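Local coordinates for protein purine nucleoside phosphorylase (Anopheles gambiae, PDB 2P4S) that cleaves the N-glycosidic bond of inosine, guanosine and their 2'-deoxy forms with phosphate, releasing the purine base and a pentose 1-phosphate for purine salvage, at residues Y92-L103 with M183-I191. Residues are numbered along the deposited sequence; the frame is centred on the assembly and turned at random.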
ATOM      1  N   TYR A  92     -23.999  -5.189  10.806  1.00 39.95           N
ATOM      2  CA  TYR A  92     -24.502  -4.789  12.134  1.00 40.28           C
ATOM      3  C   TYR A  92     -25.283  -5.898  12.865  1.00 39.76           C
ATOM      4  O   TYR A  92     -25.051  -6.175  14.051  1.00 39.14           O
ATOM      5  CB  TYR A  92     -25.385  -3.552  12.023  1.00 40.62           C
ATOM      6  CG  TYR A  92     -25.811  -2.972  13.351  1.00 41.44           C
ATOM      7  CD1 TYR A  92     -25.028  -2.002  13.987  1.00 41.33           C
ATOM      8  CD2 TYR A  92     -27.014  -3.370  13.965  1.00 41.04           C
ATOM      9  CE1 TYR A  92     -25.421  -1.447  15.207  1.00 42.10           C
ATOM     10  CE2 TYR A  92     -27.414  -2.821  15.182  1.00 41.47           C
ATOM     11  CZ  TYR A  92     -26.611  -1.863  15.793  1.00 41.74           C
ATOM     12  OH  TYR A  92     -26.989  -1.302  16.984  1.00 43.01           O
ATOM     13  N   ASP A  93     -26.195  -6.533  12.136  1.00 40.08           N
ATOM     14  CA  ASP A  93     -27.050  -7.577  12.687  1.00 39.88           C
ATOM     15  C   ASP A  93     -26.284  -8.791  13.164  1.00 38.18           C
ATOM     16  O   ASP A  93     -26.549  -9.287  14.245  1.00 38.56           O
ATOM     17  CB  ASP A  93     -28.156  -7.943  11.685  1.00 41.47           C
ATOM     18  CG  ASP A  93     -29.218  -6.847  11.590  1.00 45.38           C
ATOM     19  OD1 ASP A  93     -29.647  -6.352  12.665  1.00 49.64           O
ATOM     20  OD2 ASP A  93     -29.610  -6.462  10.460  1.00 50.70           O
ATOM     21  N   THR A  94     -25.334  -9.259  12.365  1.00 36.52           N
ATOM     22  CA  THR A  94     -24.441 -10.324  12.783  1.00 35.32           C
ATOM     23  C   THR A  94     -23.657  -9.936  14.035  1.00 33.97           C
ATOM     24  O   THR A  94     -23.505 -10.750  14.932  1.00 33.44           O
ATOM     25  CB  THR A  94     -23.449 -10.690  11.665  1.00 35.92           C
ATOM     26  OG1 THR A  94     -24.177 -11.121  10.519  1.00 37.12           O
ATOM     27  CG2 THR A  94     -22.471 -11.792  12.102  1.00 35.26           C
ATOM     28  N   LEU A  95     -23.161  -8.698  14.079  1.00 32.93           N
ATOM     29  CA  LEU A  95     -22.352  -8.212  15.205  1.00 32.30           C
ATOM     30  C   LEU A  95     -23.196  -8.152  16.473  1.00 32.22           C
ATOM     31  O   LEU A  95     -22.752  -8.570  17.547  1.00 30.62           O
ATOM     32  CB  LEU A  95     -21.687  -6.846  14.872  1.00 32.02           C
ATOM     33  CG  LEU A  95     -20.607  -6.964  13.772  1.00 33.01           C
ATOM     34  CD1 LEU A  95     -20.134  -5.635  13.225  1.00 31.60           C
ATOM     35  CD2 LEU A  95     -19.416  -7.779  14.280  1.00 32.41           C
ATOM     36  N   GLN A  96     -24.424  -7.656  16.331  1.00 32.75           N
ATOM     37  CA  GLN A  96     -25.379  -7.727  17.433  1.00 34.64           C
ATOM     38  C   GLN A  96     -25.699  -9.197  17.867  1.00 34.37           C
ATOM     39  O   GLN A  96     -25.785  -9.451  19.067  1.00 34.68           O
ATOM     40  CB  GLN A  96     -26.619  -6.847  17.169  1.00 35.10           C
ATOM     41  CG  GLN A  96     -27.561  -6.686  18.397  1.00 38.61           C
ATOM     42  CD  GLN A  96     -27.049  -5.714  19.465  1.00 42.20           C
ATOM     43  OE1 GLN A  96     -26.723  -6.111  20.593  1.00 44.44           O
ATOM     44  NE2 GLN A  96     -27.007  -4.433  19.119  1.00 45.00           N
ATOM     45  N   GLU A  97     -25.799 -10.152  16.928  1.00 34.19           N
ATOM     46  CA  GLU A  97     -25.859 -11.594  17.272  1.00 35.20           C
ATOM     47  C   GLU A  97     -24.718 -11.983  18.249  1.00 32.58           C
ATOM     48  O   GLU A  97     -24.957 -12.601  19.325  1.00 32.78           O
ATOM     49  CB  GLU A  97     -25.717 -12.518  16.030  1.00 35.41           C
ATOM     50  CG  GLU A  97     -26.837 -12.587  14.954  1.00 39.77           C
ATOM     51  CD  GLU A  97     -26.417 -13.501  13.727  1.00 40.74           C
ATOM     52  OE1 GLU A  97     -25.774 -14.586  13.960  1.00 47.92           O
ATOM     53  OE2 GLU A  97     -26.725 -13.150  12.539  1.00 44.51           O
ATOM     54  N   ILE A  98     -23.481 -11.664  17.848  1.00 29.55           N
ATOM     55  CA  ILE A  98     -22.301 -11.982  18.646  1.00 26.86           C
ATOM     56  C   ILE A  98     -22.378 -11.279  20.012  1.00 26.22           C
ATOM     57  O   ILE A  98     -22.116 -11.896  21.061  1.00 25.06           O
ATOM     58  CB  ILE A  98     -20.949 -11.620  17.892  1.00 27.72           C
ATOM     59  CG1 ILE A  98     -20.956 -12.163  16.451  1.00 26.48           C
ATOM     60  CG2 ILE A  98     -19.719 -12.033  18.721  1.00 24.15           C
ATOM     61  CD1 ILE A  98     -19.727 -11.742  15.596  1.00 26.51           C
ATOM     62  N   ALA A  99     -22.748 -10.000  20.010  1.00 25.43           N
ATOM     63  CA  ALA A  99     -22.827  -9.251  21.282  1.00 26.06           C
ATOM     64  C   ALA A  99     -23.859  -9.933  22.223  1.00 26.52           C
ATOM     65  O   ALA A  99     -23.564 -10.236  23.390  1.00 24.62           O
ATOM     66  CB  ALA A  99     -23.196  -7.764  21.036  1.00 24.41           C
ATOM     67  N   THR A 100     -25.062 -10.177  21.671  1.00 28.02           N
ATOM     68  CA  THR A 100     -26.196 -10.791  22.405  1.00 28.33           C
ATOM     69  C   THR A 100     -25.801 -12.161  22.944  1.00 27.72           C
ATOM     70  O   THR A 100     -26.052 -12.439  24.124  1.00 28.24           O
ATOM     71  CB  THR A 100     -27.482 -10.849  21.554  1.00 29.11           C
ATOM     72  OG1 THR A 100     -27.975  -9.514  21.368  1.00 29.95           O
ATOM     73  CG2 THR A 100     -28.578 -11.631  22.285  1.00 30.96           C
ATOM     74  N   TYR A 101     -25.121 -12.958  22.102  1.00 25.89           N
ATOM     75  CA  TYR A 101     -24.579 -14.256  22.503  1.00 24.34           C
ATOM     76  C   TYR A 101     -23.775 -14.178  23.797  1.00 23.88           C
ATOM     77  O   TYR A 101     -23.925 -14.995  24.708  1.00 23.13           O
ATOM     78  CB  TYR A 101     -23.701 -14.851  21.387  1.00 23.46           C
ATOM     79  CG  TYR A 101     -23.088 -16.169  21.765  1.00 22.11           C
ATOM     80  CD1 TYR A 101     -23.782 -17.377  21.544  1.00 22.47           C
ATOM     81  CD2 TYR A 101     -21.829 -16.223  22.368  1.00 20.07           C
ATOM     82  CE1 TYR A 101     -23.236 -18.597  21.918  1.00 21.12           C
ATOM     83  CE2 TYR A 101     -21.267 -17.432  22.752  1.00 22.00           C
ATOM     84  CZ  TYR A 101     -21.986 -18.636  22.514  1.00 22.46           C
ATOM     85  OH  TYR A 101     -21.434 -19.846  22.924  1.00 19.81           O
ATOM     86  N   LEU A 102     -22.874 -13.216  23.857  1.00 23.47           N
ATOM     87  CA  LEU A 102     -22.023 -13.060  25.044  1.00 23.43           C
ATOM     88  C   LEU A 102     -22.806 -12.430  26.219  1.00 23.28           C
ATOM     89  O   LEU A 102     -22.643 -12.827  27.356  1.00 23.73           O
ATOM     90  CB  LEU A 102     -20.793 -12.199  24.670  1.00 22.79           C
ATOM     91  CG  LEU A 102     -19.850 -12.801  23.594  1.00 20.83           C
ATOM     92  CD1 LEU A 102     -18.938 -11.742  22.938  1.00 19.53           C
ATOM     93  CD2 LEU A 102     -19.032 -13.893  24.236  1.00 16.74           C
ATOM     94  N   LEU A 103     -23.625 -11.430  25.935  1.00 23.96           N
ATOM     95  CA  LEU A 103     -24.395 -10.739  26.976  1.00 26.36           C
ATOM     96  C   LEU A 103     -25.357 -11.687  27.707  1.00 27.25           C
ATOM     97  O   LEU A 103     -25.603 -11.488  28.884  1.00 27.52           O
ATOM     98  CB  LEU A 103     -25.183  -9.571  26.384  1.00 26.33           C
ATOM     99  CG  LEU A 103     -24.399  -8.331  25.939  1.00 27.51           C
ATOM    100  CD1 LEU A 103     -25.321  -7.379  25.149  1.00 29.39           C
ATOM    101  CD2 LEU A 103     -23.759  -7.646  27.111  1.00 24.34           C
ATOM    102  N   MET A 183     -13.163  -6.520  13.942  1.00 20.50           N
ATOM    103  CA  MET A 183     -14.532  -6.921  14.341  1.00 20.21           C
ATOM    104  C   MET A 183     -14.833  -7.005  15.886  1.00 19.58           C
ATOM    105  O   MET A 183     -15.908  -6.610  16.342  1.00 19.48           O
ATOM    106  CB  MET A 183     -14.956  -8.199  13.583  1.00 21.21           C
ATOM    107  CG  MET A 183     -16.234  -8.877  14.141  1.00 23.72           C
ATOM    108  SD  MET A 183     -15.945 -10.103  15.427  1.00 33.94           S
ATOM    109  CE  MET A 183     -14.691 -11.127  14.703  1.00 33.07           C
ATOM    110  N   PRO A 184     -13.921  -7.578  16.689  1.00 19.62           N
ATOM    111  CA  PRO A 184     -14.169  -7.608  18.136  1.00 18.92           C
ATOM    112  C   PRO A 184     -14.310  -6.253  18.817  1.00 19.22           C
ATOM    113  O   PRO A 184     -14.976  -6.150  19.885  1.00 19.41           O
ATOM    114  CB  PRO A 184     -12.939  -8.324  18.666  1.00 20.30           C
ATOM    115  CG  PRO A 184     -12.498  -9.203  17.466  1.00 18.13           C
ATOM    116  CD  PRO A 184     -12.692  -8.320  16.319  1.00 18.52           C
ATOM    117  N   VAL A 185     -13.741  -5.209  18.207  1.00 18.90           N
ATOM    118  CA  VAL A 185     -13.999  -3.822  18.647  1.00 17.98           C
ATOM    119  C   VAL A 185     -15.457  -3.371  18.457  1.00 18.68           C
ATOM    120  O   VAL A 185     -15.973  -2.628  19.286  1.00 18.03           O
ATOM    121  CB  VAL A 185     -13.008  -2.793  17.989  1.00 18.51           C
ATOM    122  CG1 VAL A 185     -13.242  -1.370  18.482  1.00 15.08           C
ATOM    123  CG2 VAL A 185     -11.522  -3.222  18.219  1.00 17.74           C
ATOM    124  N   ARG A 186     -16.105  -3.760  17.353  1.00 20.92           N
ATOM    125  CA  ARG A 186     -17.547  -3.420  17.140  1.00 21.44           C
ATOM    126  C   ARG A 186     -18.424  -4.158  18.153  1.00 21.77           C
ATOM    127  O   ARG A 186     -19.351  -3.580  18.694  1.00 22.20           O
ATOM    128  CB  ARG A 186     -18.031  -3.784  15.769  1.00 21.73           C
ATOM    129  CG  ARG A 186     -17.201  -3.308  14.595  1.00 23.40           C
ATOM    130  CD  ARG A 186     -17.631  -1.984  14.234  1.00 23.31           C
ATOM    131  NE  ARG A 186     -17.668  -1.735  12.798  1.00 25.76           N
ATOM    132  CZ  ARG A 186     -17.483  -0.518  12.274  1.00 28.28           C
ATOM    133  NH1 ARG A 186     -17.229   0.560  13.078  1.00 29.71           N
ATOM    134  NH2 ARG A 186     -17.542  -0.367  10.961  1.00 28.58           N
ATOM    135  N   VAL A 187     -18.083  -5.412  18.436  1.00 21.86           N
ATOM    136  CA  VAL A 187     -18.720  -6.193  19.485  1.00 22.86           C
ATOM    137  C   VAL A 187     -18.558  -5.553  20.893  1.00 23.26           C
ATOM    138  O   VAL A 187     -19.546  -5.407  21.607  1.00 24.87           O
ATOM    139  CB  VAL A 187     -18.216  -7.683  19.481  1.00 23.01           C
ATOM    140  CG1 VAL A 187     -18.848  -8.432  20.605  1.00 21.50           C
ATOM    141  CG2 VAL A 187     -18.547  -8.351  18.147  1.00 21.97           C
ATOM    142  N   MET A 188     -17.334  -5.199  21.293  1.00 23.07           N
ATOM    143  CA  MET A 188     -17.106  -4.446  22.532  1.00 22.79           C
ATOM    144  C   MET A 188     -18.039  -3.217  22.656  1.00 22.50           C
ATOM    145  O   MET A 188     -18.672  -3.015  23.682  1.00 23.44           O
ATOM    146  CB  MET A 188     -15.639  -4.016  22.658  1.00 23.26           C
ATOM    147  CG  MET A 188     -14.616  -5.124  22.915  1.00 23.89           C
ATOM    148  SD  MET A 188     -12.904  -4.496  22.690  1.00 23.50           S
ATOM    149  CE  MET A 188     -11.998  -5.892  23.331  1.00 24.21           C
ATOM    150  N   HIS A 189     -18.149  -2.424  21.606  1.00 22.51           N
ATOM    151  CA  HIS A 189     -19.032  -1.271  21.582  1.00 23.32           C
ATOM    152  C   HIS A 189     -20.506  -1.693  21.803  1.00 24.27           C
ATOM    153  O   HIS A 189     -21.214  -1.138  22.664  1.00 24.44           O
ATOM    154  CB  HIS A 189     -18.853  -0.568  20.232  1.00 23.31           C
ATOM    155  CG  HIS A 189     -19.913   0.438  19.904  1.00 23.81           C
ATOM    156  ND1 HIS A 189     -20.070   1.621  20.602  1.00 24.17           N
ATOM    157  CD2 HIS A 189     -20.822   0.471  18.895  1.00 22.83           C
ATOM    158  CE1 HIS A 189     -21.062   2.311  20.064  1.00 25.44           C
ATOM    159  NE2 HIS A 189     -21.527   1.638  19.020  1.00 25.30           N
ATOM    160  N   LEU A 190     -20.969  -2.665  21.017  1.00 23.89           N
ATOM    161  CA  LEU A 190     -22.348  -3.127  21.110  1.00 23.99           C
ATOM    162  C   LEU A 190     -22.683  -3.643  22.517  1.00 23.98           C
ATOM    163  O   LEU A 190     -23.777  -3.448  23.002  1.00 24.32           O
ATOM    164  CB  LEU A 190     -22.620  -4.194  20.059  1.00 23.54           C
ATOM    165  CG  LEU A 190     -22.685  -3.718  18.616  1.00 23.82           C
ATOM    166  CD1 LEU A 190     -22.971  -4.926  17.709  1.00 21.81           C
ATOM    167  CD2 LEU A 190     -23.724  -2.582  18.431  1.00 22.35           C
ATOM    168  N   ILE A 191     -21.712  -4.280  23.165  1.00 24.51           N
ATOM    169  CA  ILE A 191     -21.800  -4.671  24.572  1.00 23.39           C
ATOM    170  C   ILE A 191     -21.815  -3.488  25.566  1.00 24.56           C
ATOM    171  O   ILE A 191     -22.199  -3.678  26.713  1.00 24.76           O
ATOM    172  CB  ILE A 191     -20.652  -5.652  24.885  1.00 23.76           C
ATOM    173  CG1 ILE A 191     -20.978  -7.032  24.260  1.00 21.34           C
ATOM    174  CG2 ILE A 191     -20.270  -5.695  26.397  1.00 20.26           C
ATOM    175  CD1 ILE A 191     -19.801  -7.979  24.253  1.00 21.18           C
TER
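Leu95, Val187 and Leu190 interlock in knobs-into-holes fashion where helix 92-105, near the start of the modelled chain, packs across helix 178-191, both resting on strands of the sheet of this alpha/beta nucleoside phosphorylase fold. The axes of the two segments cross at -62° and approach to 8.8 Å; Ala99 sits at the crossing, its CA only 5.4 Å from the CA of Val187, consistent with the small side chain there. Its methyl, CB, meets Leu190 CB at 3.7 Å.

The buried side is closely packed and made by carbon and sulfur atoms. Leu95 forks over the second helix, with CD1 against the CB of Arg186 and CD2 pressed on Met183 CG at 3.4 Å, closer than usual for two carbons. Beyond CG the arginine bends away, NH1 hydrogen-bonding His315 ND1 and the guanidinium making a cation-pi contact with Phe240. Val187 splits its branches: with CG1 anti to the backbone N (chi1 178°), CG1 faces Leu102 CD1 and CG2 faces Ile98 CG2. Leu102 and Ile191 then continue the packing onto Phe155 of strand 152-158. Met183 lies near the phosphate-binding Phe170. No hydrogen bond passes between 92-103 and 183-191.

Toward solvent the packing thins. Partly exposed Leu103 sets CG 4.0 Å from Ile191 CG1, and Gln96 NE2 and Tyr92 OH each reach Leu190 CD2 at 3.8 Å. Leu190, itself partly exposed, drives into the first helix: CD2 lies obliquely by the Tyr92 ring, and CD1 rests on the backbone itself, 3.5 Å from Leu95 C and 3.4 Å from Gln96 N.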